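Long-range contacts in lovastatin nonaketide synthase, polyketide synthase component (Aspergillus terreus, PDB 7CPX), which builds the dihydromonacolin L nonaketide of lovastatin from malonyl-CoA, using NADPH and S-adenosyl-L-methionine, as a homodimeric iterative polyketide synthase: residues Arg1824-Glu1829 with Pro2141-Ser2146; Ser1267-Met1272 with Arg1819-Arg1824; Met2109-Phe2114 with Ile2129-Glu2134. The protein carries 2 engineered substitutions. All blocks are in the same frame, centred on the assembly; numbering follows the deposited sequence.

Contacts 1 and 2 have centres 10 Å apart and share Arg-1824, at the step from helix 1814-1822 to strand 1828-1832. They also touch through the Arg-1825 to Asp-1269 salt bridge. Contact 2 closes along the chain before contact 1 opens, and contact 3 is nested in the long loop that contact 1 closes, its centre 18 Å from that of contact 1 and 28 Å from that of contact 2. Contacts 1 and 2 thus hold both ends of that step, whereas contact 3 belongs to the separate curled sheet that holds strands 2108-2110 and 2128-2130. Contact 3 touches neither of the others, its nearest atoms lying about 6 Å from contact 1 and about 17 Å from contact 2.

Contact 1 (Arg1824-Glu1829 with Pro2141-Ser2146); sequences RRPIYE and PTRVRS
Arg-2143 holds CG anti to the backbone N (chi1 -176°) and runs extended as far as NE, which lays its guanidinium alongside Pro-1826, while Tyr-1828 places CG beside its own backbone N (chi1 -69°) and slants its ring across the opposing strand. Pro-1826 CB sits over the centre of the guanidinium face, 3.5 Å from Arg-2143 NE, and its CG lies 3.7 Å from Arg-2143 NH2. The same arginine makes a cation-pi contact with Phe-1850, and its backbone bonds Leu-1851 and Ser-1853. The tyrosine ring meets the base of Arg-2143 rather than its charge: CE1 lies 3.8 Å from Arg-2143 CB, and the ring is turned 57° from the guanidinium plane. On the side of the ribbon that carries Glu-1829, Val-2144 CG2 fills the angle between Glu-1829 CB, at 3.5 Å, and Ile-1827 CG2, at 3.7 Å. Ile-1827 and Val-2144 both continue onto helix 1814-1822, so this apolar patch is buried, whereas Pro-1826 and Tyr-1828 lie at the surface. The backbones are joined by a reciprocal, nearly straight pair, Glu-1829 N to Thr-2142 O at 2.9 Å and Thr-2142 N to Glu-1829 O at 2.9 Å. An inverse gamma turn centred on Pro-1826 leads the chain into the strand. The result is a two-stranded antiparallel ribbon, 1828-1832 with 2139-2143, whose strand 2139-2143 opens the ketoreductase region, consistent with the paired linkers through which an enoylreductase-type insert leaves and rejoins the ketoreductase part in animal fatty acid synthase.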
ATOM      1  N   ARG A1824     -17.888  18.592 -31.935  1.00 94.28           N
ATOM      2  CA  ARG A1824     -17.541  17.263 -31.458  1.00 94.28           C
ATOM      3  C   ARG A1824     -16.056  16.939 -31.544  1.00 94.28           C
ATOM      4  O   ARG A1824     -15.603  16.031 -30.842  1.00 94.28           O
ATOM      5  CB  ARG A1824     -18.322  16.205 -32.251  1.00 94.28           C
ATOM      6  CG  ARG A1824     -18.107  14.772 -31.792  1.00 94.28           C
ATOM      7  CD  ARG A1824     -18.999  13.827 -32.571  1.00 94.28           C
ATOM      8  NE  ARG A1824     -18.916  14.104 -33.998  1.00 94.28           N
ATOM      9  CZ  ARG A1824     -17.901  13.740 -34.769  1.00 94.28           C
ATOM     10  NH1 ARG A1824     -16.887  13.038 -34.291  1.00 94.28           N
ATOM     11  NH2 ARG A1824     -17.898  14.099 -36.047  1.00 94.28           N
ATOM     12  N   ARG A1825     -15.293  17.639 -32.377  1.00 95.43           N
ATOM     13  CA  ARG A1825     -13.864  17.386 -32.498  1.00 95.43           C
ATOM     14  C   ARG A1825     -13.199  18.638 -33.051  1.00 95.43           C
ATOM     15  O   ARG A1825     -13.880  19.524 -33.578  1.00 95.43           O
ATOM     16  CB  ARG A1825     -13.583  16.177 -33.403  1.00 95.43           C
ATOM     17  CG  ARG A1825     -13.913  16.395 -34.870  1.00 95.43           C
ATOM     18  CD  ARG A1825     -13.714  15.114 -35.663  1.00 95.43           C
ATOM     19  NE  ARG A1825     -13.861  15.313 -37.099  1.00 95.43           N
ATOM     20  CZ  ARG A1825     -12.880  15.681 -37.912  1.00 95.43           C
ATOM     21  NH1 ARG A1825     -11.662  15.927 -37.460  1.00 95.43           N
ATOM     22  NH2 ARG A1825     -13.129  15.810 -39.212  1.00 95.43           N
ATOM     23  N   PRO A1826     -11.869  18.743 -32.945  1.00 97.96           N
ATOM     24  CA  PRO A1826     -11.189  19.953 -33.426  1.00 97.96           C
ATOM     25  C   PRO A1826     -11.103  20.020 -34.942  1.00 97.96           C
ATOM     26  O   PRO A1826     -10.090  19.642 -35.540  1.00 97.96           O
ATOM     27  CB  PRO A1826      -9.794  19.855 -32.787  1.00 97.96           C
ATOM     28  CG  PRO A1826      -9.900  18.786 -31.745  1.00 97.96           C
ATOM     29  CD  PRO A1826     -10.943  17.847 -32.238  1.00 97.96           C
ATOM     30  N   ILE A1827     -12.170  20.495 -35.573  1.00 97.46           N
ATOM     31  CA  ILE A1827     -12.193  20.656 -37.022  1.00 97.46           C
ATOM     32  C   ILE A1827     -11.436  21.926 -37.386  1.00 97.46           C
ATOM     33  O   ILE A1827     -11.679  22.994 -36.813  1.00 97.46           O
ATOM     34  CB  ILE A1827     -13.638  20.708 -37.541  1.00 97.46           C
ATOM     35  CG1 ILE A1827     -14.392  19.422 -37.178  1.00 97.46           C
ATOM     36  CG2 ILE A1827     -13.638  20.954 -39.039  1.00 97.46           C
ATOM     37  CD1 ILE A1827     -14.498  18.405 -38.298  1.00 97.46           C
ATOM     38  N   TYR A1828     -10.521  21.815 -38.344  1.00 99.21           N
ATOM     39  CA  TYR A1828      -9.705  22.934 -38.795  1.00 99.21           C
ATOM     40  C   TYR A1828     -10.062  23.289 -40.230  1.00 99.21           C
ATOM     41  O   TYR A1828     -10.196  22.402 -41.079  1.00 99.21           O
ATOM     42  CB  TYR A1828      -8.215  22.604 -38.692  1.00 99.21           C
ATOM     43  CG  TYR A1828      -7.707  22.501 -37.273  1.00 99.21           C
ATOM     44  CD1 TYR A1828      -7.383  23.639 -36.549  1.00 99.21           C
ATOM     45  CD2 TYR A1828      -7.550  21.269 -36.658  1.00 99.21           C
ATOM     46  CE1 TYR A1828      -6.920  23.553 -35.254  1.00 99.21           C
ATOM     47  CE2 TYR A1828      -7.087  21.172 -35.363  1.00 99.21           C
ATOM     48  CZ  TYR A1828      -6.773  22.317 -34.665  1.00 99.21           C
ATOM     49  OH  TYR A1828      -6.311  22.227 -33.372  1.00 99.21           O
ATOM     50  N   GLU A1829     -10.212  24.584 -40.495  1.00107.01           N
ATOM     51  CA  GLU A1829     -10.495  25.093 -41.828  1.00107.01           C
ATOM     52  C   GLU A1829      -9.566  26.261 -42.120  1.00107.01           C
ATOM     53  O   GLU A1829      -9.183  27.007 -41.219  1.00107.01           O
ATOM     54  CB  GLU A1829     -11.957  25.541 -41.958  1.00107.01           C
ATOM     55  CG  GLU A1829     -12.386  25.856 -43.380  1.00107.01           C
ATOM     56  CD  GLU A1829     -13.851  26.235 -43.474  1.00107.01           C
ATOM     57  OE1 GLU A1829     -14.530  26.250 -42.425  1.00107.01           O
ATOM     58  OE2 GLU A1829     -14.325  26.517 -44.596  1.00107.01           O
ATOM     59  N   PRO A2141      -4.825  27.648 -40.523  1.00108.27           N
ATOM     60  CA  PRO A2141      -5.778  26.618 -40.094  1.00108.27           C
ATOM     61  C   PRO A2141      -6.423  26.979 -38.768  1.00108.27           C
ATOM     62  O   PRO A2141      -5.796  26.874 -37.708  1.00108.27           O
ATOM     63  CB  PRO A2141      -4.907  25.362 -39.980  1.00108.27           C
ATOM     64  CG  PRO A2141      -3.550  25.885 -39.668  1.00108.27           C
ATOM     65  CD  PRO A2141      -3.431  27.189 -40.410  1.00108.27           C
ATOM     66  N   THR A2142      -7.678  27.407 -38.821  1.00106.71           N
ATOM     67  CA  THR A2142      -8.419  27.868 -37.662  1.00106.71           C
ATOM     68  C   THR A2142      -9.406  26.795 -37.228  1.00106.71           C
ATOM     69  O   THR A2142     -10.066  26.169 -38.065  1.00106.71           O
ATOM     70  CB  THR A2142      -9.158  29.167 -37.988  1.00106.71           C
ATOM     71  OG1 THR A2142      -8.214  30.166 -38.394  1.00106.71           O
ATOM     72  CG2 THR A2142      -9.928  29.665 -36.787  1.00106.71           C
ATOM     73  N   ARG A2143      -9.495  26.580 -35.918  1.00103.01           N
ATOM     74  CA  ARG A2143     -10.375  25.558 -35.365  1.00103.01           C
ATOM     75  C   ARG A2143     -11.822  26.001 -35.527  1.00103.01           C
ATOM     76  O   ARG A2143     -12.285  26.911 -34.834  1.00103.01           O
ATOM     77  CB  ARG A2143     -10.033  25.311 -33.900  1.00103.01           C
ATOM     78  CG  ARG A2143     -10.831  24.199 -33.246  1.00103.01           C
ATOM     79  CD  ARG A2143     -10.159  23.732 -31.968  1.00103.01           C
ATOM     80  NE  ARG A2143     -10.976  22.785 -31.220  1.00103.01           N
ATOM     81  CZ  ARG A2143     -10.574  22.154 -30.126  1.00103.01           C
ATOM     82  NH1 ARG A2143      -9.360  22.334 -29.630  1.00103.01           N
ATOM     83  NH2 ARG A2143     -11.409  21.320 -29.513  1.00103.01           N
ATOM     84  N   VAL A2144     -12.542  25.351 -36.437  1.00100.54           N
ATOM     85  CA  VAL A2144     -13.899  25.754 -36.785  1.00100.54           C
ATOM     86  C   VAL A2144     -14.749  25.855 -35.528  1.00100.54           C
ATOM     87  O   VAL A2144     -14.528  25.130 -34.551  1.00100.54           O
ATOM     88  CB  VAL A2144     -14.524  24.774 -37.793  1.00100.54           C
ATOM     89  CG1 VAL A2144     -15.927  25.210 -38.142  1.00100.54           C
ATOM     90  CG2 VAL A2144     -13.672  24.685 -39.047  1.00100.54           C
ATOM     91  N   ARG A2145     -15.720  26.763 -35.543  1.00101.16           N
ATOM     92  CA  ARG A2145     -16.648  26.963 -34.442  1.00101.16           C
ATOM     93  C   ARG A2145     -18.037  26.497 -34.853  1.00101.16           C
ATOM     94  O   ARG A2145     -18.434  26.621 -36.016  1.00101.16           O
ATOM     95  CB  ARG A2145     -16.693  28.435 -34.020  1.00101.16           C
ATOM     96  CG  ARG A2145     -17.787  28.766 -33.012  1.00101.16           C
ATOM     97  CD  ARG A2145     -17.844  30.251 -32.697  1.00101.16           C
ATOM     98  NE  ARG A2145     -16.882  30.640 -31.674  1.00101.16           N
ATOM     99  CZ  ARG A2145     -16.870  31.821 -31.071  1.00101.16           C
ATOM    100  NH1 ARG A2145     -17.757  32.759 -31.365  1.00101.16           N
ATOM    101  NH2 ARG A2145     -15.948  32.066 -30.143  1.00101.16           N
ATOM    102  N   SER A2146     -18.773  25.957 -33.886  1.00 98.93           N
ATOM    103  CA  SER A2146     -20.133  25.517 -34.150  1.00 98.93           C
ATOM    104  C   SER A2146     -21.006  26.702 -34.542  1.00 98.93           C
ATOM    105  O   SER A2146     -20.831  27.824 -34.057  1.00 98.93           O
ATOM    106  CB  SER A2146     -20.716  24.819 -32.922  1.00 98.93           C
ATOM    107  OG  SER A2146     -22.020  24.334 -33.187  1.00 98.93           O
TER

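Contact 2 (Ser1267-Met1272 with Arg1819-Arg1824); sequences STDHAM and RMNSSR
Thr-1268 and Asp-1269 are met by the two terminal nitrogens of Arg-1824, its chain bent at chi3 (48°). NH2 donates within the guanidinium plane to Asp-1269 OD1 at 2.8 Å, a salt bridge that meets the carboxylate oxygen on its anti side and well out of the carboxylate plane. The other oxygen, OD2, pairs with Arg-1825, so each carboxylate oxygen has its own arginine. NH1 makes a weak bond to Thr-1268 OG1, whose stronger partner is the carbonyl of Asp-1265. Asn-1821 stacks its amide on the Asp-1269 carboxylate, the planes 20° apart. Asn-1821 OD1 accepts the backbone N-H of His-1270, 3.2 Å from His-1270 N, and, weakly, NH2 of Arg-1824. One helical turn earlier, Asn-1817 bonds the carbonyl of His-1270, so that both backbone polar atoms of this residue are satisfied by helix asparagines. Beside this polar cluster, Met-1820 CE lies 3.8 Å from His-1270 CB, and Met-1820 SD lies 3.5 Å from Met-1272 CE. Helix 2363-2385 touches both methionines. The arrangement docks the loop between strands 1249-1260 and 1275-1280 on helix 1814-1822, where the chain passes from the dehydratase hotdog into the mixed sheet edged by strand 1275-1280, whose parallel strands are consistent with a Rossmann-like fold.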
ATOM      1  N   SER A1267     -13.937   9.972 -39.905  1.00 98.60           N
ATOM      2  CA  SER A1267     -14.849   8.882 -40.227  1.00 98.60           C
ATOM      3  C   SER A1267     -16.109   8.947 -39.376  1.00 98.60           C
ATOM      4  O   SER A1267     -17.173   8.484 -39.804  1.00 98.60           O
ATOM      5  CB  SER A1267     -14.149   7.537 -40.034  1.00 98.60           C
ATOM      6  OG  SER A1267     -13.706   7.383 -38.697  1.00 98.60           O
ATOM      7  N   THR A1268     -16.011   9.515 -38.176  1.00 96.76           N
ATOM      8  CA  THR A1268     -17.170   9.693 -37.312  1.00 96.76           C
ATOM      9  C   THR A1268     -17.968  10.941 -37.654  1.00 96.76           C
ATOM     10  O   THR A1268     -19.002  11.186 -37.025  1.00 96.76           O
ATOM     11  CB  THR A1268     -16.735   9.759 -35.844  1.00 96.76           C
ATOM     12  OG1 THR A1268     -15.963  10.947 -35.623  1.00 96.76           O
ATOM     13  CG2 THR A1268     -15.900   8.543 -35.477  1.00 96.76           C
ATOM     14  N   ASP A1269     -17.517  11.733 -38.623  1.00 98.38           N
ATOM     15  CA  ASP A1269     -18.230  12.950 -38.982  1.00 98.38           C
ATOM     16  C   ASP A1269     -19.633  12.676 -39.509  1.00 98.38           C
ATOM     17  O   ASP A1269     -19.867  11.707 -40.235  1.00 98.38           O
ATOM     18  CB  ASP A1269     -17.421  13.812 -39.954  1.00 98.38           C
ATOM     19  CG  ASP A1269     -16.205  14.435 -39.302  1.00 98.38           C
ATOM     20  OD1 ASP A1269     -15.983  14.191 -38.097  1.00 98.38           O
ATOM     21  OD2 ASP A1269     -15.469  15.172 -39.992  1.00 98.38           O
ATOM     22  N   HIS A1270     -20.567  13.541 -39.130  1.00 98.54           N
ATOM     23  CA  HIS A1270     -21.943  13.466 -39.605  1.00 98.54           C
ATOM     24  C   HIS A1270     -22.106  14.284 -40.881  1.00 98.54           C
ATOM     25  O   HIS A1270     -22.081  15.518 -40.846  1.00 98.54           O
ATOM     26  CB  HIS A1270     -22.944  13.854 -38.519  1.00 98.54           C
ATOM     27  CG  HIS A1270     -24.348  13.434 -38.817  1.00 98.54           C
ATOM     28  ND1 HIS A1270     -24.705  12.117 -39.011  1.00 98.54           N
ATOM     29  CD2 HIS A1270     -25.483  14.156 -38.955  1.00 98.54           C
ATOM     30  CE1 HIS A1270     -26.001  12.046 -39.253  1.00 98.54           C
ATOM     31  NE2 HIS A1270     -26.497  13.269 -39.223  1.00 98.54           N
ATOM     32  N   ALA A1271     -22.274  13.593 -42.009  1.00102.42           N
ATOM     33  CA  ALA A1271     -22.311  14.226 -43.320  1.00102.42           C
ATOM     34  C   ALA A1271     -23.724  14.579 -43.764  1.00102.42           C
ATOM     35  O   ALA A1271     -24.003  14.605 -44.969  1.00102.42           O
ATOM     36  CB  ALA A1271     -21.644  13.318 -44.354  1.00102.42           C
ATOM     37  N   MET A1272     -24.628  14.856 -42.823  1.00102.76           N
ATOM     38  CA  MET A1272     -26.017  15.102 -43.197  1.00102.76           C
ATOM     39  C   MET A1272     -26.137  16.330 -44.092  1.00102.76           C
ATOM     40  O   MET A1272     -26.855  16.308 -45.097  1.00102.76           O
ATOM     41  CB  MET A1272     -26.877  15.259 -41.943  1.00102.76           C
ATOM     42  CG  MET A1272     -26.589  16.509 -41.124  1.00102.76           C
ATOM     43  SD  MET A1272     -27.663  16.645 -39.685  1.00102.76           S
ATOM     44  CE  MET A1272     -27.609  18.410 -39.396  1.00102.76           C
ATOM     45  N   ARG A1819     -18.615  22.992 -39.472  1.00 98.94           N
ATOM     46  CA  ARG A1819     -19.131  23.773 -38.354  1.00 98.94           C
ATOM     47  C   ARG A1819     -19.856  22.879 -37.357  1.00 98.94           C
ATOM     48  O   ARG A1819     -19.645  22.979 -36.144  1.00 98.94           O
ATOM     49  CB  ARG A1819     -20.055  24.880 -38.861  1.00 98.94           C
ATOM     50  CG  ARG A1819     -19.315  26.087 -39.409  1.00 98.94           C
ATOM     51  CD  ARG A1819     -20.232  27.286 -39.589  1.00 98.94           C
ATOM     52  NE  ARG A1819     -20.932  27.266 -40.867  1.00 98.94           N
ATOM     53  CZ  ARG A1819     -20.415  27.699 -42.009  1.00 98.94           C
ATOM     54  NH1 ARG A1819     -19.179  28.163 -42.076  1.00 98.94           N
ATOM     55  NH2 ARG A1819     -21.157  27.663 -43.111  1.00 98.94           N
ATOM     56  N   MET A1820     -20.708  21.984 -37.855  1.00 97.76           N
ATOM     57  CA  MET A1820     -21.447  21.093 -36.967  1.00 97.76           C
ATOM     58  C   MET A1820     -20.507  20.144 -36.234  1.00 97.76           C
ATOM     59  O   MET A1820     -20.657  19.916 -35.028  1.00 97.76           O
ATOM     60  CB  MET A1820     -22.486  20.305 -37.763  1.00 97.76           C
ATOM     61  CG  MET A1820     -23.264  19.289 -36.939  1.00 97.76           C
ATOM     62  SD  MET A1820     -24.456  18.356 -37.916  1.00 97.76           S
ATOM     63  CE  MET A1820     -23.377  17.562 -39.104  1.00 97.76           C
ATOM     64  N   ASN A1821     -19.534  19.575 -36.947  1.00 96.48           N
ATOM     65  CA  ASN A1821     -18.659  18.576 -36.349  1.00 96.48           C
ATOM     66  C   ASN A1821     -17.594  19.184 -35.446  1.00 96.48           C
ATOM     67  O   ASN A1821     -17.022  18.467 -34.620  1.00 96.48           O
ATOM     68  CB  ASN A1821     -17.999  17.745 -37.447  1.00 96.48           C
ATOM     69  CG  ASN A1821     -19.001  16.931 -38.237  1.00 96.48           C
ATOM     70  OD1 ASN A1821     -19.920  16.340 -37.671  1.00 96.48           O
ATOM     71  ND2 ASN A1821     -18.839  16.907 -39.553  1.00 96.48           N
ATOM     72  N   SER A1822     -17.316  20.482 -35.582  1.00 97.74           N
ATOM     73  CA  SER A1822     -16.387  21.135 -34.672  1.00 97.74           C
ATOM     74  C   SER A1822     -16.900  21.107 -33.245  1.00 97.74           C
ATOM     75  O   SER A1822     -16.101  21.133 -32.303  1.00 97.74           O
ATOM     76  CB  SER A1822     -16.148  22.577 -35.111  1.00 97.74           C
ATOM     77  OG  SER A1822     -17.357  23.314 -35.106  1.00 97.74           O
ATOM     78  N   SER A1823     -18.218  21.051 -33.073  1.00 96.67           N
ATOM     79  CA  SER A1823     -18.798  20.858 -31.754  1.00 96.67           C
ATOM     80  C   SER A1823     -18.337  19.552 -31.123  1.00 96.67           C
ATOM     81  O   SER A1823     -18.362  19.427 -29.895  1.00 96.67           O
ATOM     82  CB  SER A1823     -20.324  20.893 -31.869  1.00 96.67           C
ATOM     83  OG  SER A1823     -20.955  20.422 -30.697  1.00 96.67           O
ATOM     84  N   ARG A1824     -17.888  18.592 -31.935  1.00 94.28           N
ATOM     85  CA  ARG A1824     -17.541  17.263 -31.458  1.00 94.28           C
ATOM     86  C   ARG A1824     -16.056  16.939 -31.544  1.00 94.28           C
ATOM     87  O   ARG A1824     -15.603  16.031 -30.842  1.00 94.28           O
ATOM     88  CB  ARG A1824     -18.322  16.205 -32.251  1.00 94.28           C
ATOM     89  CG  ARG A1824     -18.107  14.772 -31.792  1.00 94.28           C
ATOM     90  CD  ARG A1824     -18.999  13.827 -32.571  1.00 94.28           C
ATOM     91  NE  ARG A1824     -18.916  14.104 -33.998  1.00 94.28           N
ATOM     92  CZ  ARG A1824     -17.901  13.740 -34.769  1.00 94.28           C
ATOM     93  NH1 ARG A1824     -16.887  13.038 -34.291  1.00 94.28           N
ATOM     94  NH2 ARG A1824     -17.898  14.099 -36.047  1.00 94.28           N
TER

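Contact 3 (Met2109-Phe2114 with Ile2129-Glu2134); sequences MPCTQF and ISWPRE
Cys-2111, the first residue of helix 2111-2117, sets its CB against Ile-2129 and Trp-2131. This CB packs 3.3 Å from Ile-2129 CG2 and at the same time rests over one face of Trp-2131, a CH-pi contact 4.0 Å from the centroid of the six-membered ring and 18° off its normal. With chi1 at 64°, SG lies between the backbone N and the carbonyl carbon and reaches Pro-2132 CD at 3.5 Å. The sulfur also meets Trp-2131 CE3 at 3.8 Å, an oblique sulfur-aromatic approach. The indole is held from beyond by Ser-1876, whose OG bonds its NE1. One turn further on, the Phe-2114 ring offers a face to Ile-2129 CG1, which lies 4.1 Å from its CG; the two side chains cross at about a right angle. Where the strand runs into the helix, Ser-2130 N bonds Met-2109 O at 2.9 Å, and Cys-2111 N makes a weak bond to Ser-2130 O. These parts form a small beta-alpha-beta unit. Strand 2128-2130 pairs in parallel with strand 2108-2110 and antiparallel with strand 1869-1883, and the helix side chains meet Leu-1840 and Leu-1851 of strands 1838-1842 and 1849-1853.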
ATOM      1  N   MET A2109       4.437  38.358 -29.869  1.00120.60           N
ATOM      2  CA  MET A2109       4.543  37.062 -30.528  1.00120.60           C
ATOM      3  C   MET A2109       3.326  36.862 -31.419  1.00120.60           C
ATOM      4  O   MET A2109       2.232  37.310 -31.056  1.00120.60           O
ATOM      5  CB  MET A2109       4.650  35.913 -29.522  1.00120.60           C
ATOM      6  CG  MET A2109       3.420  35.719 -28.657  1.00120.60           C
ATOM      7  SD  MET A2109       3.728  34.584 -27.290  1.00120.60           S
ATOM      8  CE  MET A2109       4.354  33.149 -28.162  1.00120.60           C
ATOM      9  N   PRO A2110       3.473  36.221 -32.579  1.00118.79           N
ATOM     10  CA  PRO A2110       2.308  36.014 -33.446  1.00118.79           C
ATOM     11  C   PRO A2110       1.262  35.131 -32.783  1.00118.79           C
ATOM     12  O   PRO A2110       1.571  34.290 -31.936  1.00118.79           O
ATOM     13  CB  PRO A2110       2.900  35.342 -34.689  1.00118.79           C
ATOM     14  CG  PRO A2110       4.333  35.714 -34.678  1.00118.79           C
ATOM     15  CD  PRO A2110       4.718  35.788 -33.234  1.00118.79           C
ATOM     16  N   CYS A2111       0.006  35.338 -33.184  1.00117.49           N
ATOM     17  CA  CYS A2111      -1.086  34.542 -32.636  1.00117.49           C
ATOM     18  C   CYS A2111      -0.834  33.054 -32.830  1.00117.49           C
ATOM     19  O   CYS A2111      -1.129  32.244 -31.945  1.00117.49           O
ATOM     20  CB  CYS A2111      -2.407  34.947 -33.290  1.00117.49           C
ATOM     21  SG  CYS A2111      -2.485  34.614 -35.065  1.00117.49           S
ATOM     22  N   THR A2112      -0.289  32.675 -33.987  1.00117.83           N
ATOM     23  CA  THR A2112       0.009  31.268 -34.234  1.00117.83           C
ATOM     24  C   THR A2112       1.023  30.744 -33.226  1.00117.83           C
ATOM     25  O   THR A2112       0.848  29.660 -32.656  1.00117.83           O
ATOM     26  CB  THR A2112       0.529  31.086 -35.660  1.00117.83           C
ATOM     27  OG1 THR A2112       1.705  31.884 -35.851  1.00117.83           O
ATOM     28  CG2 THR A2112      -0.529  31.498 -36.669  1.00117.83           C
ATOM     29  N   GLN A2113       2.091  31.507 -32.985  1.00119.52           N
ATOM     30  CA  GLN A2113       3.108  31.068 -32.035  1.00119.52           C
ATOM     31  C   GLN A2113       2.531  30.954 -30.631  1.00119.52           C
ATOM     32  O   GLN A2113       2.826  29.995 -29.907  1.00119.52           O
ATOM     33  CB  GLN A2113       4.294  32.033 -32.051  1.00119.52           C
ATOM     34  CG  GLN A2113       5.489  31.543 -31.246  1.00119.52           C
ATOM     35  CD  GLN A2113       6.674  32.486 -31.314  1.00119.52           C
ATOM     36  OE1 GLN A2113       6.573  33.591 -31.847  1.00119.52           O
ATOM     37  NE2 GLN A2113       7.807  32.053 -30.777  1.00119.52           N
ATOM     38  N   PHE A2114       1.711  31.925 -30.225  1.00117.45           N
ATOM     39  CA  PHE A2114       1.095  31.863 -28.905  1.00117.45           C
ATOM     40  C   PHE A2114       0.214  30.628 -28.778  1.00117.45           C
ATOM     41  O   PHE A2114       0.323  29.867 -27.811  1.00117.45           O
ATOM     42  CB  PHE A2114       0.282  33.133 -28.647  1.00117.45           C
ATOM     43  CG  PHE A2114      -0.268  33.232 -27.252  1.00117.45           C
ATOM     44  CD1 PHE A2114      -1.497  32.682 -26.934  1.00117.45           C
ATOM     45  CD2 PHE A2114       0.445  33.877 -26.257  1.00117.45           C
ATOM     46  CE1 PHE A2114      -2.005  32.774 -25.654  1.00117.45           C
ATOM     47  CE2 PHE A2114      -0.056  33.971 -24.975  1.00117.45           C
ATOM     48  CZ  PHE A2114      -1.282  33.417 -24.671  1.00117.45           C
ATOM     49  N   ILE A2129      -0.158  39.468 -28.420  1.00117.87           N
ATOM     50  CA  ILE A2129      -0.319  38.726 -29.660  1.00117.87           C
ATOM     51  C   ILE A2129      -0.335  39.703 -30.822  1.00117.87           C
ATOM     52  O   ILE A2129      -1.050  40.711 -30.795  1.00117.87           O
ATOM     53  CB  ILE A2129      -1.618  37.903 -29.631  1.00117.87           C
ATOM     54  CG1 ILE A2129      -1.584  36.871 -28.509  1.00117.87           C
ATOM     55  CG2 ILE A2129      -1.832  37.230 -30.969  1.00117.87           C
ATOM     56  CD1 ILE A2129      -2.918  36.710 -27.825  1.00117.87           C
ATOM     57  N   SER A2130       0.450  39.398 -31.848  1.00118.95           N
ATOM     58  CA  SER A2130       0.514  40.186 -33.075  1.00118.95           C
ATOM     59  C   SER A2130      -0.336  39.478 -34.120  1.00118.95           C
ATOM     60  O   SER A2130       0.079  38.472 -34.700  1.00118.95           O
ATOM     61  CB  SER A2130       1.957  40.343 -33.543  1.00118.95           C
ATOM     62  OG  SER A2130       2.013  40.921 -34.835  1.00118.95           O
ATOM     63  N   TRP A2131      -1.529  40.004 -34.357  1.00114.88           N
ATOM     64  CA  TRP A2131      -2.451  39.385 -35.297  1.00114.88           C
ATOM     65  C   TRP A2131      -2.007  39.663 -36.728  1.00114.88           C
ATOM     66  O   TRP A2131      -1.827  40.831 -37.090  1.00114.88           O
ATOM     67  CB  TRP A2131      -3.860  39.909 -35.077  1.00114.88           C
ATOM     68  CG  TRP A2131      -4.504  39.369 -33.848  1.00114.88           C
ATOM     69  CD1 TRP A2131      -4.605  39.986 -32.640  1.00114.88           C
ATOM     70  CD2 TRP A2131      -5.134  38.093 -33.702  1.00114.88           C
ATOM     71  NE1 TRP A2131      -5.264  39.177 -31.749  1.00114.88           N
ATOM     72  CE2 TRP A2131      -5.600  38.007 -32.377  1.00114.88           C
ATOM     73  CE3 TRP A2131      -5.352  37.016 -34.564  1.00114.88           C
ATOM     74  CZ2 TRP A2131      -6.270  36.888 -31.894  1.00114.88           C
ATOM     75  CZ3 TRP A2131      -6.017  35.906 -34.083  1.00114.88           C
ATOM     76  CH2 TRP A2131      -6.467  35.850 -32.760  1.00114.88           C
ATOM     77  N   PRO A2132      -1.822  38.643 -37.565  1.00113.92           N
ATOM     78  CA  PRO A2132      -1.460  38.905 -38.962  1.00113.92           C
ATOM     79  C   PRO A2132      -2.543  39.709 -39.664  1.00113.92           C
ATOM     80  O   PRO A2132      -3.735  39.544 -39.400  1.00113.92           O
ATOM     81  CB  PRO A2132      -1.311  37.503 -39.561  1.00113.92           C
ATOM     82  CG  PRO A2132      -2.127  36.626 -38.683  1.00113.92           C
ATOM     83  CD  PRO A2132      -2.008  37.205 -37.310  1.00113.92           C
ATOM     84  N   ARG A2133      -2.112  40.589 -40.570  1.00115.52           N
ATOM     85  CA  ARG A2133      -3.023  41.483 -41.268  1.00115.52           C
ATOM     86  C   ARG A2133      -3.148  41.199 -42.755  1.00115.52           C
ATOM     87  O   ARG A2133      -4.156  41.584 -43.355  1.00115.52           O
ATOM     88  CB  ARG A2133      -2.576  42.940 -41.082  1.00115.52           C
ATOM     89  CG  ARG A2133      -2.614  43.420 -39.640  1.00115.52           C
ATOM     90  CD  ARG A2133      -3.962  43.134 -39.001  1.00115.52           C
ATOM     91  NE  ARG A2133      -5.057  43.434 -39.915  1.00115.52           N
ATOM     92  CZ  ARG A2133      -6.304  43.013 -39.756  1.00115.52           C
ATOM     93  NH1 ARG A2133      -6.663  42.293 -38.707  1.00115.52           N
ATOM     94  NH2 ARG A2133      -7.212  43.316 -40.679  1.00115.52           N
ATOM     95  N   GLU A2134      -2.165  40.542 -43.361  1.00116.26           N
ATOM     96  CA  GLU A2134      -2.238  40.184 -44.769  1.00116.26           C
ATOM     97  C   GLU A2134      -2.860  38.803 -44.913  1.00116.26           C
ATOM     98  O   GLU A2134      -2.603  37.905 -44.105  1.00116.26           O
ATOM     99  CB  GLU A2134      -0.850  40.209 -45.407  1.00116.26           C
ATOM    100  CG  GLU A2134      -0.136  41.546 -45.275  1.00116.26           C
ATOM    101  CD  GLU A2134      -0.891  42.682 -45.940  1.00116.26           C
ATOM    102  OE1 GLU A2134      -1.793  42.402 -46.758  1.00116.26           O
ATOM    103  OE2 GLU A2134      -0.584  43.855 -45.641  1.00116.26           O
TER